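Local coordinates for protein gamma-hexachlorocyclohexane dehydrochlorinase (Sphingomonas paucimobilis, PDB 3A76) that catalyses the dehydrochlorination of the pollutant gamma-hexachlorocyclohexane (lindane) in two successive 1,2-anti eliminations, by way of gamma-pentachlorocyclohexene, at residues B[105-116]-B[128-139]. Residues are numbered along the deposited sequence; the frame is centred on the assembly and turned at random.
Sequences ADKVNGIGDVLL and LIAAVFTDEYER
Val108 and Tyr137 exchange both backbone N-H...O=C bonds, as do Gly110-Asp135, Gly112-Phe133, Val114-Ala131 and Leu116-Ile129, so this antiparallel hairpin of the SnoaL-like domain satisfies the facing amides of both strands; Arg139 N to Asp106 O (3.0 Å) adds a bond at the open end. Glycine suits position 110 because a side chain there would run into the Tyr137 ring edge; without one, Tyr137 CE1 lies 4.3 Å from Gly110 CA, while Val108 CG2 meets the same edge. On this face too, Val114 CG1 packs 3.4 Å from Phe133 CZ.

Buried Asp135 is paired with Arg149, which also makes a cation-pi contact with Phe133, and on the other face Asp113 OD1 has a salt bridge to Lys46 of a second subunit. A water also donates to Asp113 OD1 (3.1 Å) and to Ala131 O (2.8 Å). The bent chain of Arg139 brings NH1 into a salt bridge with Asp106 OD1 (2.8 Å), on its anti side but 28° out of the carboxylate plane, with a bent N-H...O angle of 142°; NH2 pairs with Asp25.

Leu116 CD2 lies 3.8 Å from Ile129 CD1. The chemistry implies buried carboxylates compensated by salt bridges, one across the trimer interface, and an apolar Leu116 touching His93, the inferred proton acceptor.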
loop_
_atom_site.group_PDB
_atom_site.type_symbol
_atom_site.label_atom_id
_atom_site.label_comp_id
_atom_site.label_asym_id
_atom_site.label_seq_id
_atom_site.Cartn_x
_atom_site.Cartn_y
_atom_site.Cartn_z
ATOM N N ALA B 105 4.585 21.857 14.632
ATOM C CA ALA B 105 3.463 22.082 13.717
ATOM C C ALA B 105 3.867 22.162 12.232
ATOM O O ALA B 105 3.037 21.933 11.346
ATOM C CB ALA B 105 2.681 23.326 14.126
ATOM N N ASP B 106 5.132 22.485 11.969
ATOM C CA ASP B 106 5.609 22.701 10.606
ATOM C C ASP B 106 6.778 21.785 10.275
ATOM O O ASP B 106 7.411 21.931 9.232
ATOM C CB ASP B 106 6.025 24.171 10.386
ATOM C CG ASP B 106 4.875 25.155 10.572
ATOM O OD1 ASP B 106 3.727 24.722 10.806
ATOM O OD2 ASP B 106 5.118 26.382 10.486
ATOM N N LYS B 107 7.073 20.846 11.165
ATOM C CA LYS B 107 8.161 19.907 10.926
ATOM C C LYS B 107 7.761 18.479 11.269
ATOM O O LYS B 107 7.284 18.219 12.373
ATOM C CB LYS B 107 9.421 20.317 11.698
ATOM C CG LYS B 107 10.170 21.476 11.071
ATOM C CD LYS B 107 11.462 21.799 11.815
ATOM C CE LYS B 107 12.399 22.590 10.895
ATOM N NZ LYS B 107 13.483 23.276 11.652
ATOM N N VAL B 108 7.931 17.555 10.314
ATOM C CA VAL B 108 7.627 16.152 10.584
ATOM C C VAL B 108 8.697 15.214 10.062
ATOM O O VAL B 108 9.284 15.435 8.991
ATOM C CB VAL B 108 6.199 15.693 10.073
ATOM C CG1 VAL B 108 5.160 16.791 10.242
ATOM C CG2 VAL B 108 6.247 15.226 8.638
ATOM N N ASN B 109 8.959 14.169 10.833
ATOM C CA ASN B 109 9.750 13.068 10.339
ATOM C C ASN B 109 8.794 11.990 9.834
ATOM O O ASN B 109 7.701 11.819 10.369
ATOM C CB ASN B 109 10.689 12.527 11.420
ATOM C CG ASN B 109 11.613 13.610 11.994
ATOM O OD1 ASN B 109 11.983 14.577 11.311
ATOM N ND2 ASN B 109 11.986 13.445 13.259
ATOM N N GLY B 110 9.193 11.296 8.777
ATOM C CA GLY B 110 8.395 10.208 8.260
ATOM C C GLY B 110 9.250 9.012 7.986
ATOM O O GLY B 110 10.417 9.146 7.616
ATOM N N ILE B 111 8.682 7.837 8.222
ATOM C CA ILE B 111 9.213 6.588 7.652
ATOM C C ILE B 111 8.143 5.965 6.736
ATOM O O ILE B 111 6.945 6.159 6.937
ATOM C CB ILE B 111 9.681 5.546 8.720
ATOM C CG1 ILE B 111 8.697 5.479 9.888
ATOM C CG2 ILE B 111 11.117 5.842 9.209
ATOM C CD1 ILE B 111 8.945 4.317 10.808
ATOM N N GLY B 112 8.596 5.229 5.733
ATOM C CA GLY B 112 7.711 4.560 4.796
ATOM C C GLY B 112 8.431 3.394 4.172
ATOM O O GLY B 112 9.662 3.331 4.167
ATOM N N ASP B 113 7.658 2.458 3.650
ATOM C CA ASP B 113 8.234 1.303 2.983
ATOM C C ASP B 113 7.807 1.298 1.516
ATOM O O ASP B 113 6.724 1.733 1.188
ATOM C CB ASP B 113 7.801 0.028 3.697
ATOM C CG ASP B 113 8.365 -0.061 5.101
ATOM O OD1 ASP B 113 9.620 -0.166 5.238
ATOM O OD2 ASP B 113 7.549 -0.023 6.052
ATOM N N VAL B 114 8.671 0.831 0.624
ATOM C CA VAL B 114 8.271 0.789 -0.778
ATOM C C VAL B 114 8.613 -0.550 -1.367
ATOM O O VAL B 114 9.660 -1.113 -1.074
ATOM C CB VAL B 114 8.892 1.954 -1.641
ATOM C CG1 VAL B 114 10.421 1.828 -1.763
ATOM C CG2 VAL B 114 8.218 2.039 -3.036
ATOM N N LEU B 115 7.713 -1.045 -2.199
ATOM C CA LEU B 115 7.990 -2.184 -3.056
ATOM C C LEU B 115 8.039 -1.683 -4.489
ATOM O O LEU B 115 7.052 -1.105 -5.001
ATOM C CB LEU B 115 6.909 -3.246 -2.858
ATOM C CG LEU B 115 7.044 -4.709 -3.298
ATOM C CD1 LEU B 115 6.112 -5.008 -4.450
ATOM C CD2 LEU B 115 8.484 -5.192 -3.527
ATOM N N LEU B 116 9.197 -1.887 -5.121
ATOM C CA LEU B 116 9.427 -1.505 -6.506
ATOM C C LEU B 116 9.588 -2.721 -7.403
ATOM O O LEU B 116 10.453 -3.572 -7.161
ATOM C CB LEU B 116 10.678 -0.616 -6.643
ATOM C CG LEU B 116 11.167 -0.182 -8.047
ATOM C CD1 LEU B 116 11.966 1.090 -7.993
ATOM C CD2 LEU B 116 12.026 -1.257 -8.741
ATOM N N LEU B 128 12.916 -6.793 -8.428
ATOM C CA LEU B 128 12.184 -6.393 -7.238
ATOM C C LEU B 128 13.156 -5.664 -6.274
ATOM O O LEU B 128 14.267 -6.136 -6.009
ATOM C CB LEU B 128 11.533 -7.618 -6.585
ATOM C CG LEU B 128 10.660 -7.495 -5.339
ATOM C CD1 LEU B 128 9.715 -8.680 -5.280
ATOM C CD2 LEU B 128 11.505 -7.390 -4.037
ATOM N N ILE B 129 12.730 -4.510 -5.773
ATOM C CA ILE B 129 13.469 -3.782 -4.756
ATOM C C ILE B 129 12.547 -3.505 -3.556
ATOM O O ILE B 129 11.388 -3.117 -3.729
ATOM C CB ILE B 129 14.080 -2.460 -5.343
ATOM C CG1 ILE B 129 15.179 -2.799 -6.355
ATOM C CG2 ILE B 129 14.634 -1.525 -4.242
ATOM C CD1 ILE B 129 15.546 -1.666 -7.289
ATOM N N ALA B 130 13.045 -3.753 -2.352
ATOM C CA ALA B 130 12.362 -3.314 -1.142
ATOM C C ALA B 130 13.236 -2.258 -0.500
ATOM O O ALA B 130 14.426 -2.491 -0.247
ATOM C CB ALA B 130 12.130 -4.468 -0.190
ATOM N N ALA B 131 12.656 -1.083 -0.281
ATOM C CA ALA B 131 13.403 0.040 0.256
ATOM C C ALA B 131 12.669 0.753 1.374
ATOM O O ALA B 131 11.452 0.704 1.458
ATOM C CB ALA B 131 13.811 1.030 -0.863
ATOM N N VAL B 132 13.438 1.396 2.244
ATOM C CA VAL B 132 12.903 2.212 3.314
ATOM C C VAL B 132 13.148 3.690 2.999
ATOM O O VAL B 132 14.256 4.078 2.559
ATOM C CB VAL B 132 13.525 1.795 4.687
ATOM C CG1 VAL B 132 13.205 2.814 5.806
ATOM C CG2 VAL B 132 13.030 0.417 5.075
ATOM N N PHE B 133 12.112 4.501 3.201
ATOM C CA PHE B 133 12.234 5.952 3.124
ATOM C C PHE B 133 12.333 6.567 4.526
ATOM O O PHE B 133 11.526 6.254 5.405
ATOM C CB PHE B 133 11.035 6.552 2.376
ATOM C CG PHE B 133 10.908 6.087 0.941
ATOM C CD1 PHE B 133 9.677 5.686 0.436
ATOM C CD2 PHE B 133 12.012 6.060 0.098
ATOM C CE1 PHE B 133 9.550 5.277 -0.897
ATOM C CE2 PHE B 133 11.899 5.636 -1.238
ATOM C CZ PHE B 133 10.669 5.248 -1.732
ATOM N N THR B 134 13.339 7.423 4.731
ATOM C CA THR B 134 13.462 8.216 5.950
ATOM C C THR B 134 13.339 9.647 5.458
ATOM O O THR B 134 14.168 10.124 4.678
ATOM C CB THR B 134 14.816 7.993 6.670
ATOM O OG1 THR B 134 15.104 6.589 6.725
ATOM C CG2 THR B 134 14.796 8.560 8.109
ATOM N N ASP B 135 12.272 10.309 5.880
ATOM C CA ASP B 135 11.891 11.578 5.304
ATOM C C ASP B 135 11.753 12.666 6.359
ATOM O O ASP B 135 11.471 12.389 7.536
ATOM C CB ASP B 135 10.544 11.446 4.567
ATOM C CG ASP B 135 10.597 10.500 3.377
ATOM O OD1 ASP B 135 9.539 9.912 3.049
ATOM O OD2 ASP B 135 11.669 10.357 2.758
ATOM N N GLU B 136 11.942 13.903 5.905
ATOM C CA GLU B 136 11.598 15.085 6.669
ATOM C C GLU B 136 10.755 15.951 5.778
ATOM O O GLU B 136 11.073 16.118 4.597
ATOM C CB GLU B 136 12.844 15.860 7.060
ATOM C CG GLU B 136 13.752 15.183 8.071
ATOM C CD GLU B 136 14.998 16.014 8.324
ATOM O OE1 GLU B 136 16.043 15.435 8.668
ATOM O OE2 GLU B 136 14.933 17.253 8.139
ATOM N N TYR B 137 9.684 16.493 6.346
ATOM C CA TYR B 137 8.790 17.413 5.643
ATOM C C TYR B 137 8.762 18.776 6.341
ATOM O O TYR B 137 8.855 18.869 7.566
ATOM C CB TYR B 137 7.361 16.848 5.556
ATOM C CG TYR B 137 7.285 15.467 4.954
ATOM C CD1 TYR B 137 7.351 14.324 5.758
ATOM C CD2 TYR B 137 7.159 15.300 3.579
ATOM C CE1 TYR B 137 7.283 13.038 5.206
ATOM C CE2 TYR B 137 7.097 14.027 3.015
ATOM C CZ TYR B 137 7.159 12.899 3.826
ATOM O OH TYR B 137 7.096 11.646 3.245
ATOM N N GLU B 138 8.625 19.832 5.552
ATOM C CA GLU B 138 8.673 21.180 6.088
ATOM C C GLU B 138 7.546 22.025 5.531
ATOM O O GLU B 138 7.315 22.048 4.314
ATOM C CB GLU B 138 10.023 21.817 5.761
ATOM C CG GLU B 138 10.276 23.171 6.385
ATOM C CD GLU B 138 11.729 23.575 6.253
ATOM O OE1 GLU B 138 12.606 22.824 6.744
ATOM O OE2 GLU B 138 11.993 24.632 5.648
ATOM N N ARG B 139 6.854 22.720 6.431
ATOM C CA ARG B 139 5.773 23.616 6.052
ATOM C C ARG B 139 6.258 25.069 6.063
ATOM O O ARG B 139 6.662 25.596 7.108
ATOM C CB ARG B 139 4.596 23.438 7.001
ATOM C CG ARG B 139 3.288 24.019 6.507
ATOM C CD ARG B 139 2.588 24.629 7.688
ATOM N NE ARG B 139 1.186 24.260 7.797
ATOM C CZ ARG B 139 0.657 23.667 8.870
ATOM N NH1 ARG B 139 1.410 23.370 9.926
ATOM N NH2 ARG B 139 -0.634 23.378 8.892
HETATM O O HOH W 1 10.560 -1.627 2.651
#